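Local structure of copper-containing nitrite reductase (Hyphomicrobium denitrificans 1NES1, 6TFO) at residues Q79-I84 with A88-I93; M43-V48 with F113-S118; T173-G178 with M220-D225; T187-N192 with V268-T273. The protein probably catalyses the one-electron reduction of nitrite to nitric oxide, using copper centres to carry the electron to the substrate. One frame throughout, in Å; residues are numbered along the deposited sequence.

Contact 1: Q79-I84 with A88-I93; sequences QHDAVI and AARSAI. With CU (copper (II) ion), chain L.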
loop_
_atom_site.group_PDB
_atom_site.type_symbol
_atom_site.label_atom_id
_atom_site.label_comp_id
_atom_site.label_asym_id
_atom_site.label_seq_id
_atom_site.Cartn_x
_atom_site.Cartn_y
_atom_site.Cartn_z
ATOM N N GLN C 79 -17.428 -16.662 7.383
ATOM C CA GLN C 79 -18.650 -16.511 8.210
ATOM C C GLN C 79 -18.264 -16.784 9.663
ATOM O O GLN C 79 -17.484 -17.730 9.918
ATOM C CB GLN C 79 -19.779 -17.433 7.767
ATOM C CG GLN C 79 -20.268 -17.122 6.365
ATOM C CD GLN C 79 -21.609 -17.755 6.107
ATOM O OE1 GLN C 79 -21.942 -18.814 6.623
ATOM N NE2 GLN C 79 -22.417 -17.067 5.331
ATOM N N HIS C 80 -18.765 -15.939 10.564
ATOM C CA HIS C 80 -18.465 -15.972 12.018
ATOM C C HIS C 80 -19.680 -15.519 12.840
ATOM O O HIS C 80 -20.466 -14.638 12.393
ATOM C CB HIS C 80 -17.247 -15.097 12.372
ATOM C CG HIS C 80 -16.000 -15.430 11.624
ATOM N ND1 HIS C 80 -15.308 -16.585 11.840
ATOM C CD2 HIS C 80 -15.332 -14.749 10.669
ATOM C CE1 HIS C 80 -14.262 -16.619 11.045
ATOM N NE2 HIS C 80 -14.263 -15.507 10.307
ATOM N N ASP C 81 -19.796 -16.106 14.022
ATOM C CA ASP C 81 -20.548 -15.537 15.155
ATOM C C ASP C 81 -19.687 -15.704 16.414
ATOM O O ASP C 81 -18.538 -16.179 16.317
ATOM C CB ASP C 81 -21.930 -16.183 15.237
ATOM C CG ASP C 81 -21.895 -17.666 15.535
ATOM O OD1 ASP C 81 -20.858 -18.131 15.981
ATOM O OD2 ASP C 81 -22.920 -18.325 15.320
ATOM N N ALA C 82 -20.215 -15.258 17.546
ATOM C CA ALA C 82 -19.716 -15.563 18.895
ATOM C C ALA C 82 -20.905 -16.085 19.696
ATOM O O ALA C 82 -21.989 -15.483 19.585
ATOM C CB ALA C 82 -19.100 -14.325 19.505
ATOM N N VAL C 83 -20.715 -17.172 20.428
ATOM C CA VAL C 83 -21.780 -17.844 21.212
ATOM C C VAL C 83 -21.249 -18.074 22.625
ATOM O O VAL C 83 -20.065 -18.442 22.764
ATOM C CB VAL C 83 -22.207 -19.160 20.544
ATOM C CG1 VAL C 83 -23.296 -19.868 21.342
ATOM C CG2 VAL C 83 -22.650 -18.936 19.115
ATOM N N ILE C 84 -22.103 -17.860 23.625
ATOM C CA ILE C 84 -21.856 -18.200 25.060
ATOM C C ILE C 84 -23.056 -19.025 25.526
ATOM O O ILE C 84 -24.180 -18.460 25.584
ATOM C CB ILE C 84 -21.657 -16.909 25.876
ATOM C CG1 ILE C 84 -20.824 -15.891 25.091
ATOM C CG2 ILE C 84 -21.076 -17.222 27.247
ATOM C CD1 ILE C 84 -20.162 -14.837 25.941
ATOM N N ALA C 88 -27.230 -18.282 26.947
ATOM C CA ALA C 88 -28.010 -18.298 25.694
ATOM C C ALA C 88 -27.806 -16.986 24.928
ATOM O O ALA C 88 -28.756 -16.498 24.332
ATOM C CB ALA C 88 -29.454 -18.518 26.032
ATOM N N ALA C 89 -26.592 -16.446 24.944
ATOM C CA ALA C 89 -26.197 -15.171 24.300
ATOM C C ALA C 89 -25.422 -15.480 23.018
ATOM O O ALA C 89 -24.514 -16.322 23.078
ATOM C CB ALA C 89 -25.343 -14.371 25.258
ATOM N N ARG C 90 -25.759 -14.831 21.906
ATOM C CA ARG C 90 -24.966 -14.977 20.662
ATOM C C ARG C 90 -25.094 -13.717 19.804
ATOM O O ARG C 90 -26.105 -13.010 19.902
ATOM C CB ARG C 90 -25.386 -16.224 19.882
ATOM C CG ARG C 90 -26.765 -16.135 19.249
ATOM C CD ARG C 90 -27.258 -17.519 18.843
ATOM N NE ARG C 90 -26.351 -18.128 17.884
ATOM C CZ ARG C 90 -26.028 -19.418 17.854
ATOM N NH1 ARG C 90 -26.539 -20.270 18.724
ATOM N NH2 ARG C 90 -25.171 -19.866 16.961
ATOM N N SER C 91 -24.068 -13.457 18.998
ATOM C CA SER C 91 -24.116 -12.498 17.871
ATOM C C SER C 91 -24.954 -13.112 16.756
ATOM O O SER C 91 -25.249 -14.332 16.825
ATOM C CB SER C 91 -22.747 -12.186 17.359
ATOM O OG SER C 91 -22.327 -13.203 16.449
ATOM N N ALA C 92 -25.279 -12.296 15.752
ATOM C CA ALA C 92 -25.702 -12.766 14.418
ATOM C C ALA C 92 -24.467 -13.314 13.693
ATOM O O ALA C 92 -23.334 -13.016 14.129
ATOM C CB ALA C 92 -26.342 -11.632 13.653
ATOM N N ILE C 93 -24.671 -14.055 12.609
ATOM C CA ILE C 93 -23.588 -14.445 11.665
ATOM C C ILE C 93 -23.158 -13.211 10.857
ATOM O O ILE C 93 -23.991 -12.643 10.154
ATOM C CB ILE C 93 -24.057 -15.598 10.762
ATOM C CG1 ILE C 93 -24.216 -16.899 11.556
ATOM C CG2 ILE C 93 -23.102 -15.772 9.594
ATOM C CD1 ILE C 93 -25.624 -17.219 11.990
HETATM CU CU CU L . -15.988 -18.274 12.751
HETATM O O HOH W 1 -25.837 -16.566 15.469
#
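Asp81 and Arg90 form a salt bridge across the antiparallel hairpin of strands 83-84 and 89-90, with Arg90 NH2 3.2 Å from Asp81 OD2. The guanidinium nitrogen comes from above the carboxylate plane, and the two planes are turned 68° apart, so the charges meet through a single pair of atoms. A water joins the pair: it accepts from Arg90 NE, donates to Ser91 O and reaches Asp81 OD2 weakly. Ser118 holds the same carboxylate oxygen. Next to this, Ser91 OG takes the backbone N-H of Ala82 at 3.1 Å, while Ser91 N returns a bond to Ala82 O at 3.0 Å. Ser91 OG can do this because chi1 of 83° sets it between its own backbone N and carbonyl carbon. At the turn, Ile84 N binds Ala89 O at 2.9 Å and Ala89 N binds Ile84 O; two residues, Ala88 and Ala89, stand opposite the single Ile84, a G1 beta bulge. Val83 lies alongside Arg90, its CG2 3.4 Å from Arg90 NH2 over one guanidinium face, toward the rim. Farther along, Ile93 CG2 packs on Gln79 CB at 4.1 Å, and Ile93 CA points its hydrogen at His80 O. His80 turns away from the hairpin partner to bind the type 1 copper of the N-terminal cupredoxin domain through ND1 at 2.0 Å; its NE2 is hydrogen-bonded to Glu76. Ser91 grips both N-H and C=O of Ala82; with the salt bridge of Asp81, next to His80, this probably limits how far the copper ligand can shift.

Contact 2: M43-V48 with F113-S118; sequences MVYIGV and FDYYCS. With CU (copper (II) ion), chain L.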
loop_
_atom_site.group_PDB
_atom_site.type_symbol
_atom_site.label_atom_id
_atom_site.label_comp_id
_atom_site.label_asym_id
_atom_site.label_seq_id
_atom_site.Cartn_x
_atom_site.Cartn_y
_atom_site.Cartn_z
ATOM N N MET C 43 -7.224 -19.645 13.179
ATOM C CA MET C 43 -8.377 -18.730 12.990
ATOM C C MET C 43 -8.932 -18.381 14.375
ATOM O O MET C 43 -9.360 -19.314 15.098
ATOM C CB MET C 43 -9.461 -19.411 12.159
ATOM C CG MET C 43 -10.417 -18.451 11.528
ATOM S SD MET C 43 -11.572 -19.427 10.528
ATOM C CE MET C 43 -11.399 -18.536 8.988
ATOM N N VAL C 44 -8.885 -17.098 14.749
ATOM C CA VAL C 44 -9.104 -16.647 16.154
ATOM C C VAL C 44 -9.984 -15.391 16.219
ATOM O O VAL C 44 -10.345 -14.798 15.175
ATOM C CB VAL C 44 -7.768 -16.388 16.871
ATOM C CG1 VAL C 44 -6.943 -17.661 16.961
ATOM C CG2 VAL C 44 -6.983 -15.256 16.221
ATOM N N TYR C 45 -10.319 -15.024 17.450
ATOM C CA TYR C 45 -10.815 -13.683 17.809
ATOM C C TYR C 45 -9.595 -12.873 18.244
ATOM O O TYR C 45 -8.719 -13.427 18.930
ATOM C CB TYR C 45 -11.854 -13.784 18.923
ATOM C CG TYR C 45 -13.104 -14.566 18.613
ATOM C CD1 TYR C 45 -14.147 -14.009 17.895
ATOM C CD2 TYR C 45 -13.297 -15.824 19.147
ATOM C CE1 TYR C 45 -15.327 -14.701 17.671
ATOM C CE2 TYR C 45 -14.464 -16.532 18.931
ATOM C CZ TYR C 45 -15.484 -15.966 18.197
ATOM O OH TYR C 45 -16.624 -16.680 17.980
ATOM N N ILE C 46 -9.533 -11.613 17.824
ATOM C CA ILE C 46 -8.495 -10.647 18.269
ATOM C C ILE C 46 -9.189 -9.467 18.958
ATOM O O ILE C 46 -10.124 -8.889 18.367
ATOM C CB ILE C 46 -7.622 -10.198 17.089
ATOM C CG1 ILE C 46 -7.157 -11.391 16.255
ATOM C CG2 ILE C 46 -6.444 -9.376 17.601
ATOM C CD1 ILE C 46 -6.808 -11.040 14.829
ATOM N N GLY C 47 -8.737 -9.122 20.167
ATOM C CA GLY C 47 -9.251 -7.979 20.943
ATOM C C GLY C 47 -8.923 -6.657 20.270
ATOM O O GLY C 47 -7.818 -6.540 19.690
ATOM N N VAL C 48 -9.861 -5.703 20.335
ATOM C CA VAL C 48 -9.727 -4.329 19.776
ATOM C C VAL C 48 -9.993 -3.333 20.905
ATOM O O VAL C 48 -11.087 -3.401 21.499
ATOM C CB VAL C 48 -10.695 -4.107 18.608
ATOM C CG1 VAL C 48 -10.449 -2.769 17.928
ATOM C CG2 VAL C 48 -10.624 -5.252 17.614
ATOM N N PHE C 113 -16.670 -19.316 31.134
ATOM C CA PHE C 113 -17.636 -19.670 30.067
ATOM C C PHE C 113 -16.957 -19.433 28.725
ATOM O O PHE C 113 -16.369 -18.361 28.564
ATOM C CB PHE C 113 -18.923 -18.844 30.200
ATOM C CG PHE C 113 -19.532 -18.882 31.581
ATOM C CD1 PHE C 113 -20.395 -19.903 31.959
ATOM C CD2 PHE C 113 -19.213 -17.913 32.516
ATOM C CE1 PHE C 113 -20.940 -19.936 33.236
ATOM C CE2 PHE C 113 -19.765 -17.946 33.792
ATOM C CZ PHE C 113 -20.610 -18.963 34.160
ATOM N N ASP C 114 -17.011 -20.417 27.827
ATOM C CA ASP C 114 -16.427 -20.312 26.471
ATOM C C ASP C 114 -17.301 -19.386 25.643
ATOM O O ASP C 114 -18.523 -19.599 25.613
ATOM C CB ASP C 114 -16.287 -21.675 25.796
ATOM C CG ASP C 114 -15.085 -22.474 26.279
ATOM O OD1 ASP C 114 -14.314 -21.949 27.112
ATOM O OD2 ASP C 114 -14.942 -23.621 25.826
ATOM N N TYR C 115 -16.680 -18.386 25.031
ATOM C CA TYR C 115 -17.203 -17.743 23.807
ATOM C C TYR C 115 -16.518 -18.415 22.624
ATOM O O TYR C 115 -15.284 -18.598 22.672
ATOM C CB TYR C 115 -17.017 -16.230 23.865
ATOM C CG TYR C 115 -15.618 -15.680 23.754
ATOM C CD1 TYR C 115 -15.087 -15.338 22.516
ATOM C CD2 TYR C 115 -14.890 -15.366 24.884
ATOM C CE1 TYR C 115 -13.833 -14.767 22.401
ATOM C CE2 TYR C 115 -13.629 -14.804 24.788
ATOM C CZ TYR C 115 -13.098 -14.509 23.543
ATOM O OH TYR C 115 -11.864 -13.935 23.432
ATOM N N TYR C 116 -17.292 -18.777 21.604
ATOM C CA TYR C 116 -16.795 -19.550 20.446
ATOM C C TYR C 116 -17.635 -19.254 19.205
ATOM O O TYR C 116 -18.758 -18.748 19.313
ATOM C CB TYR C 116 -16.818 -21.037 20.794
ATOM C CG TYR C 116 -18.201 -21.604 20.912
ATOM C CD1 TYR C 116 -18.852 -22.103 19.799
ATOM C CD2 TYR C 116 -18.872 -21.612 22.126
ATOM C CE1 TYR C 116 -20.138 -22.611 19.886
ATOM C CE2 TYR C 116 -20.156 -22.128 22.231
ATOM C CZ TYR C 116 -20.798 -22.618 21.104
ATOM O OH TYR C 116 -22.061 -23.120 21.189
ATOM N N CYS C 117 -17.086 -19.569 18.037
ATOM C CA CYS C 117 -17.774 -19.470 16.734
ATOM C C CYS C 117 -18.444 -20.815 16.461
ATOM O O CYS C 117 -17.798 -21.843 16.637
ATOM C CB CYS C 117 -16.800 -19.106 15.621
ATOM S SG CYS C 117 -17.603 -19.017 14.004
ATOM N N SER C 118 -19.706 -20.812 16.064
ATOM C CA SER C 118 -20.502 -22.047 15.844
ATOM C C SER C 118 -20.424 -22.472 14.378
ATOM O O SER C 118 -20.980 -23.518 14.078
ATOM C CB SER C 118 -21.939 -21.845 16.246
ATOM O OG SER C 118 -22.577 -20.940 15.360
HETATM CU CU CU L . -15.988 -18.274 12.751
#
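Tyr45 reaches from strand 42-48 to strand 111-116, bridging the two sheets of a cupredoxin beta sandwich just behind its type 1 copper. Its CB lies 4.1 Å from Tyr115 CE1. With chi1 at -62°, CG stands anti to the carbonyl carbon and the ring is carried over to the facing strand. Tyr45 CD2 makes the closest ring contact, 3.5 Å from Tyr115 CE1, and CE2 meets Tyr115 CD1 at 3.8 Å. The rings are oblique, planes at 56° and centroids 5.2 Å apart: Tyr115 CD1 lies over one face of Tyr45, whereas Tyr45 CD2 comes to the edge of Tyr115. The side chains run past each other in opposite directions, and the far end of Tyr115 is held by its hydroxyl on Pro58 O. Beyond the ring, Tyr45 CZ is 4.3 Å from Cys117 CB. The hydroxyl sits beside the peptide joining Tyr116 and Cys117 without a hydrogen bond to it; its partner is Asp81 O. A phenylalanine here would probably keep the ring packing but leave Asp81 O without that hydroxyl. Tyr45 OH also touches Cys117 CB at 3.4 Å, one bond from the SG that binds copper at 2.2 Å.

Contact 3: T173-G178 with M220-D225; sequences TVELKG and MIHSVD. With CU (copper (II) ion), chain J.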
loop_
_atom_site.group_PDB
_atom_site.type_symbol
_atom_site.label_atom_id
_atom_site.label_comp_id
_atom_site.label_asym_id
_atom_site.label_seq_id
_atom_site.Cartn_x
_atom_site.Cartn_y
_atom_site.Cartn_z
ATOM N N THR C 173 -6.450 30.885 34.063
ATOM C CA THR C 173 -6.276 29.931 32.940
ATOM C C THR C 173 -5.097 29.022 33.298
ATOM O O THR C 173 -3.989 29.550 33.502
ATOM C CB THR C 173 -6.197 30.673 31.600
ATOM O OG1 THR C 173 -5.074 31.548 31.577
ATOM C CG2 THR C 173 -7.450 31.485 31.336
ATOM N N VAL C 174 -5.375 27.726 33.442
ATOM C CA VAL C 174 -4.413 26.678 33.883
ATOM C C VAL C 174 -4.367 25.557 32.838
ATOM O O VAL C 174 -5.448 25.009 32.518
ATOM C CB VAL C 174 -4.803 26.115 35.255
ATOM C CG1 VAL C 174 -3.916 24.950 35.653
ATOM C CG2 VAL C 174 -4.801 27.201 36.320
ATOM N N GLU C 175 -3.164 25.259 32.324
ATOM C CA GLU C 175 -2.874 24.097 31.443
ATOM C C GLU C 175 -2.393 22.968 32.353
ATOM O O GLU C 175 -1.517 23.226 33.220
ATOM C CB GLU C 175 -1.835 24.459 30.390
ATOM C CG GLU C 175 -2.201 25.680 29.564
ATOM C CD GLU C 175 -1.112 26.189 28.638
ATOM O OE1 GLU C 175 -1.365 27.124 27.856
ATOM O OE2 GLU C 175 -0.010 25.671 28.726
ATOM N N LEU C 176 -3.003 21.790 32.257
ATOM C CA LEU C 176 -2.662 20.680 33.183
ATOM C C LEU C 176 -3.177 19.354 32.625
ATOM O O LEU C 176 -4.167 19.365 31.875
ATOM C CB LEU C 176 -3.227 20.969 34.577
ATOM C CG LEU C 176 -4.659 20.502 34.835
ATOM C CD1 LEU C 176 -5.018 20.659 36.303
ATOM C CD2 LEU C 176 -5.659 21.263 33.990
ATOM N N LYS C 177 -2.483 18.268 32.969
ATOM C CA LYS C 177 -2.875 16.884 32.624
ATOM C C LYS C 177 -4.054 16.520 33.508
ATOM O O LYS C 177 -3.999 16.818 34.724
ATOM C CB LYS C 177 -1.733 15.890 32.840
ATOM C CG LYS C 177 -0.774 15.762 31.669
ATOM C CD LYS C 177 0.518 15.062 32.035
ATOM C CE LYS C 177 1.687 15.467 31.161
ATOM N NZ LYS C 177 2.974 15.093 31.790
ATOM N N GLY C 178 -5.053 15.889 32.901
ATOM C CA GLY C 178 -6.290 15.467 33.575
ATOM C C GLY C 178 -6.601 14.027 33.268
ATOM O O GLY C 178 -6.089 13.525 32.260
ATOM N N MET C 220 0.548 28.747 26.433
ATOM C CA MET C 220 -0.282 29.550 25.501
ATOM C C MET C 220 -0.797 30.822 26.181
ATOM O O MET C 220 -1.036 30.820 27.405
ATOM C CB MET C 220 -1.472 28.740 24.981
ATOM C CG MET C 220 -1.087 27.381 24.462
ATOM S SD MET C 220 0.260 27.470 23.286
ATOM C CE MET C 220 0.413 25.718 22.921
ATOM N N ILE C 221 -0.956 31.870 25.378
ATOM C CA ILE C 221 -1.852 33.024 25.666
ATOM C C ILE C 221 -3.264 32.458 25.904
ATOM O O ILE C 221 -3.642 31.486 25.237
ATOM C CB ILE C 221 -1.777 34.049 24.505
ATOM C CG1 ILE C 221 -0.380 34.666 24.347
ATOM C CG2 ILE C 221 -2.845 35.124 24.660
ATOM C CD1 ILE C 221 -0.166 35.424 23.048
ATOM N N HIS C 222 -4.001 32.992 26.871
ATOM C CA HIS C 222 -5.441 32.679 27.086
ATOM C C HIS C 222 -6.261 33.969 27.190
ATOM O O HIS C 222 -5.678 35.056 27.411
ATOM C CB HIS C 222 -5.622 31.786 28.315
ATOM C CG HIS C 222 -5.009 30.450 28.111
ATOM N ND1 HIS C 222 -5.560 29.533 27.266
ATOM C CD2 HIS C 222 -3.870 29.909 28.587
ATOM C CE1 HIS C 222 -4.802 28.462 27.245
ATOM N NE2 HIS C 222 -3.760 28.665 28.060
ATOM N N SER C 223 -7.576 33.835 27.045
ATOM C CA SER C 223 -8.529 34.961 26.958
ATOM C C SER C 223 -9.915 34.488 27.412
ATOM O O SER C 223 -10.044 33.323 27.837
ATOM C CB SER C 223 -8.548 35.500 25.552
ATOM O OG SER C 223 -9.022 34.507 24.650
ATOM N N VAL C 224 -10.915 35.366 27.340
ATOM C CA VAL C 224 -12.329 34.961 27.563
ATOM C C VAL C 224 -13.246 35.864 26.744
ATOM O O VAL C 224 -13.016 37.084 26.702
ATOM C CB VAL C 224 -12.685 34.957 29.053
ATOM C CG1 VAL C 224 -12.509 36.323 29.676
ATOM C CG2 VAL C 224 -14.085 34.431 29.283
ATOM N N ASP C 225 -14.195 35.224 26.065
ATOM C CA ASP C 225 -15.368 35.809 25.379
ATOM C C ASP C 225 -16.562 35.308 26.185
ATOM O O ASP C 225 -16.673 34.075 26.338
ATOM C CB ASP C 225 -15.372 35.381 23.907
ATOM C CG ASP C 225 -16.668 35.559 23.133
ATOM O OD1 ASP C 225 -17.599 36.140 23.696
ATOM O OD2 ASP C 225 -16.727 35.099 21.955
HETATM CU CU CU J . -7.171 29.523 26.023
#
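His222 binds copper through ND1 at 2.0 Å, while its other ring nitrogen, NE2, donates to Glu175 OE1 at 2.9 Å in a His-carboxylate hydrogen bond. The oxygen lies at the ring edge, tilted 16° from its plane, and the carboxylate stands nearly perpendicular to the imidazole (82°). Glu175 OE1 carries two donors: His222 NE2 uses its anti lone pair, and Met220 N, also at 2.9 Å, its syn lone pair. With OE2 taking the backbone N-H of Leu219, the carboxylate is gripped at three points and held against rotation. A side chain fully extended beyond CG carries it from the strand to the loop. The negative charge would tend to make the imidazole a stronger electron donor to the metal. Thr173 packs against the root of the histidine, with OG1 3.3 Å and CG2 3.5 Å from His222 CB; its hydroxyl is itself bonded to Asn214. Cys263, His271 and Met276 complete this type 1 copper site of the second cupredoxin domain. Strand 166-181 runs in its sheet between strands 207-214 and 184-191, and residues 220-225 lead from strand 207-214 across to strand 225-226, an edge strand of the domain's other sheet.

Contact 4: T187-N192 with V268-T273; sequences TYWTFN and VPNHIT. With CU (copper (II) ion), chain J.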
loop_
_atom_site.group_PDB
_atom_site.type_symbol
_atom_site.label_atom_id
_atom_site.label_comp_id
_atom_site.label_asym_id
_atom_site.label_seq_id
_atom_site.Cartn_x
_atom_site.Cartn_y
_atom_site.Cartn_z
ATOM N N THR C 187 -3.932 16.529 28.078
ATOM C CA THR C 187 -3.510 17.865 28.549
ATOM C C THR C 187 -4.696 18.792 28.310
ATOM O O THR C 187 -4.974 19.133 27.141
ATOM C CB THR C 187 -2.203 18.332 27.901
ATOM O OG1 THR C 187 -1.176 17.453 28.364
ATOM C CG2 THR C 187 -1.847 19.762 28.240
ATOM N N TYR C 188 -5.397 19.114 29.397
ATOM C CA TYR C 188 -6.525 20.063 29.418
ATOM C C TYR C 188 -5.975 21.481 29.552
ATOM O O TYR C 188 -4.915 21.690 30.220
ATOM C CB TYR C 188 -7.472 19.725 30.564
ATOM C CG TYR C 188 -8.239 18.437 30.393
ATOM C CD1 TYR C 188 -7.706 17.231 30.803
ATOM C CD2 TYR C 188 -9.507 18.425 29.831
ATOM C CE1 TYR C 188 -8.424 16.050 30.690
ATOM C CE2 TYR C 188 -10.235 17.255 29.706
ATOM C CZ TYR C 188 -9.689 16.065 30.133
ATOM O OH TYR C 188 -10.380 14.902 29.970
ATOM N N TRP C 189 -6.660 22.410 28.886
ATOM C CA TRP C 189 -6.627 23.865 29.158
ATOM C C TRP C 189 -7.960 24.260 29.807
ATOM O O TRP C 189 -9.013 23.890 29.265
ATOM C CB TRP C 189 -6.356 24.663 27.875
ATOM C CG TRP C 189 -5.128 24.247 27.133
ATOM C CD1 TRP C 189 -4.100 23.497 27.613
ATOM C CD2 TRP C 189 -4.770 24.615 25.789
ATOM N NE1 TRP C 189 -3.146 23.344 26.647
ATOM C CE2 TRP C 189 -3.529 24.009 25.513
ATOM C CE3 TRP C 189 -5.377 25.371 24.787
ATOM C CZ2 TRP C 189 -2.887 24.148 24.285
ATOM C CZ3 TRP C 189 -4.737 25.517 23.575
ATOM C CH2 TRP C 189 -3.506 24.913 23.329
ATOM N N THR C 190 -7.918 24.982 30.928
ATOM C CA THR C 190 -9.108 25.216 31.787
ATOM C C THR C 190 -9.145 26.643 32.331
ATOM O O THR C 190 -8.100 27.324 32.380
ATOM C CB THR C 190 -9.121 24.257 32.978
ATOM O OG1 THR C 190 -8.048 24.628 33.842
ATOM C CG2 THR C 190 -8.998 22.810 32.553
ATOM N N PHE C 191 -10.345 27.044 32.757
ATOM C CA PHE C 191 -10.566 28.114 33.757
ATOM C C PHE C 191 -10.592 27.416 35.127
ATOM O O PHE C 191 -11.469 26.558 35.348
ATOM C CB PHE C 191 -11.831 28.884 33.384
ATOM C CG PHE C 191 -11.806 29.582 32.044
ATOM C CD1 PHE C 191 -11.107 30.756 31.866
ATOM C CD2 PHE C 191 -12.555 29.109 30.987
ATOM C CE1 PHE C 191 -11.143 31.429 30.653
ATOM C CE2 PHE C 191 -12.598 29.771 29.773
ATOM C CZ PHE C 191 -11.901 30.943 29.607
ATOM N N ASN C 192 -9.577 27.682 35.959
ATOM C CA ASN C 192 -9.527 27.293 37.391
ATOM C C ASN C 192 -9.434 25.773 37.527
ATOM O O ASN C 192 -9.928 25.230 38.527
ATOM C CB ASN C 192 -10.704 27.919 38.143
ATOM C CG ASN C 192 -10.518 29.414 38.257
ATOM O OD1 ASN C 192 -10.660 30.145 37.283
ATOM N ND2 ASN C 192 -10.075 29.860 39.418
ATOM N N VAL C 268 -9.193 28.987 18.471
ATOM C CA VAL C 268 -10.311 29.020 19.451
ATOM C C VAL C 268 -10.863 27.603 19.577
ATOM O O VAL C 268 -10.998 27.097 20.691
ATOM C CB VAL C 268 -11.357 30.079 19.055
ATOM C CG1 VAL C 268 -12.532 30.099 20.014
ATOM C CG2 VAL C 268 -10.729 31.457 18.956
ATOM N N PRO C 269 -11.125 26.889 18.457
ATOM C CA PRO C 269 -11.594 25.503 18.533
ATOM C C PRO C 269 -10.684 24.627 19.411
ATOM O O PRO C 269 -11.192 23.777 20.107
ATOM C CB PRO C 269 -11.546 25.008 17.085
ATOM C CG PRO C 269 -11.609 26.270 16.241
ATOM C CD PRO C 269 -10.954 27.355 17.070
ATOM N N ASN C 270 -9.364 24.865 19.357
ATOM C CA ASN C 270 -8.336 24.111 20.123
ATOM C C ASN C 270 -8.511 24.419 21.610
ATOM O O ASN C 270 -8.627 23.471 22.412
ATOM C CB ASN C 270 -6.918 24.436 19.636
ATOM C CG ASN C 270 -5.832 23.580 20.261
ATOM O OD1 ASN C 270 -6.112 22.623 20.988
ATOM N ND2 ASN C 270 -4.585 23.920 19.971
ATOM N N HIS C 271 -8.527 25.703 21.963
ATOM C CA HIS C 271 -8.739 26.180 23.357
ATOM C C HIS C 271 -10.060 25.618 23.900
ATOM O O HIS C 271 -10.096 25.206 25.062
ATOM C CB HIS C 271 -8.655 27.706 23.395
ATOM C CG HIS C 271 -7.268 28.203 23.189
ATOM N ND1 HIS C 271 -6.478 28.614 24.237
ATOM C CD2 HIS C 271 -6.525 28.341 22.074
ATOM C CE1 HIS C 271 -5.299 28.983 23.776
ATOM N NE2 HIS C 271 -5.312 28.837 22.452
ATOM N N ILE C 272 -11.093 25.537 23.065
ATOM C CA ILE C 272 -12.425 25.037 23.506
ATOM C C ILE C 272 -12.361 23.523 23.737
ATOM O O ILE C 272 -12.660 23.118 24.883
ATOM C CB ILE C 272 -13.547 25.487 22.554
ATOM C CG1 ILE C 272 -13.790 26.995 22.689
ATOM C CG2 ILE C 272 -14.824 24.689 22.795
ATOM C CD1 ILE C 272 -14.663 27.567 21.592
ATOM N N THR C 273 -11.943 22.714 22.750
ATOM C CA THR C 273 -11.864 21.227 22.903
ATOM C C THR C 273 -11.056 20.861 24.155
ATOM O O THR C 273 -11.411 19.862 24.827
ATOM C CB THR C 273 -11.311 20.506 21.661
ATOM O OG1 THR C 273 -11.353 19.105 21.941
ATOM C CG2 THR C 273 -9.901 20.896 21.288
HETATM CU CU CU J . -7.171 29.523 26.023
#
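Trp189 presses the edge of its six-membered ring onto the face of His271, with CZ3 3.4 Å above the imidazole plane and over its centre. The ring centroids are 4.6 Å apart and the planes meet at 56°, an edge-to-face pair. Trp189 CE3 is 3.5 Å from His271 ND1, the nitrogen that binds copper at 2.1 Å, and CZ3 comes equally near to His271 CE1. A chi1 of -54° puts Trp189 CG anti to its carbonyl carbon and leads the indole off strand 184-191 toward the helix. This is the type 1 copper site of a cupredoxin domain, where the short helix 268-274 supplies His271, between Cys263 just after strand 257-262 and Met276 just before strand 277-283; His222 comes from the loop before strand 225-226. An alanine in place of Trp189 would probably open a gap over the His271 imidazole and leave that ligand freer to tilt. The packing is looser toward Asn270, whose side-chain amide crosses the far end of the indole near CH2, its plane turned 40° from the ring and no hydrogen bond joining them. On its outer side the indole meets Thr102 of the fourth subunit.

Overall arrangement
From the N terminus, contact 2 closes the first long loop, joining strand 42-48 in one sheet of the N-terminal cupredoxin domain to strand 111-116 in the other. Contact 1, the hairpin of strands 83-84 and 89-90, is nested inside that loop and extends the sheet of strand 111-116; the two contacts touch and share one copper. Both loops close before contacts 3 and 4 open in the next cupredoxin domain. Those two cross, their segments alternating along the chain: adjacent strands 166-181 and 184-191 reach, respectively, residues 220-225 and helix 268-274 round a second copper. The centres of contacts 1 and 3 are about 48 Å apart.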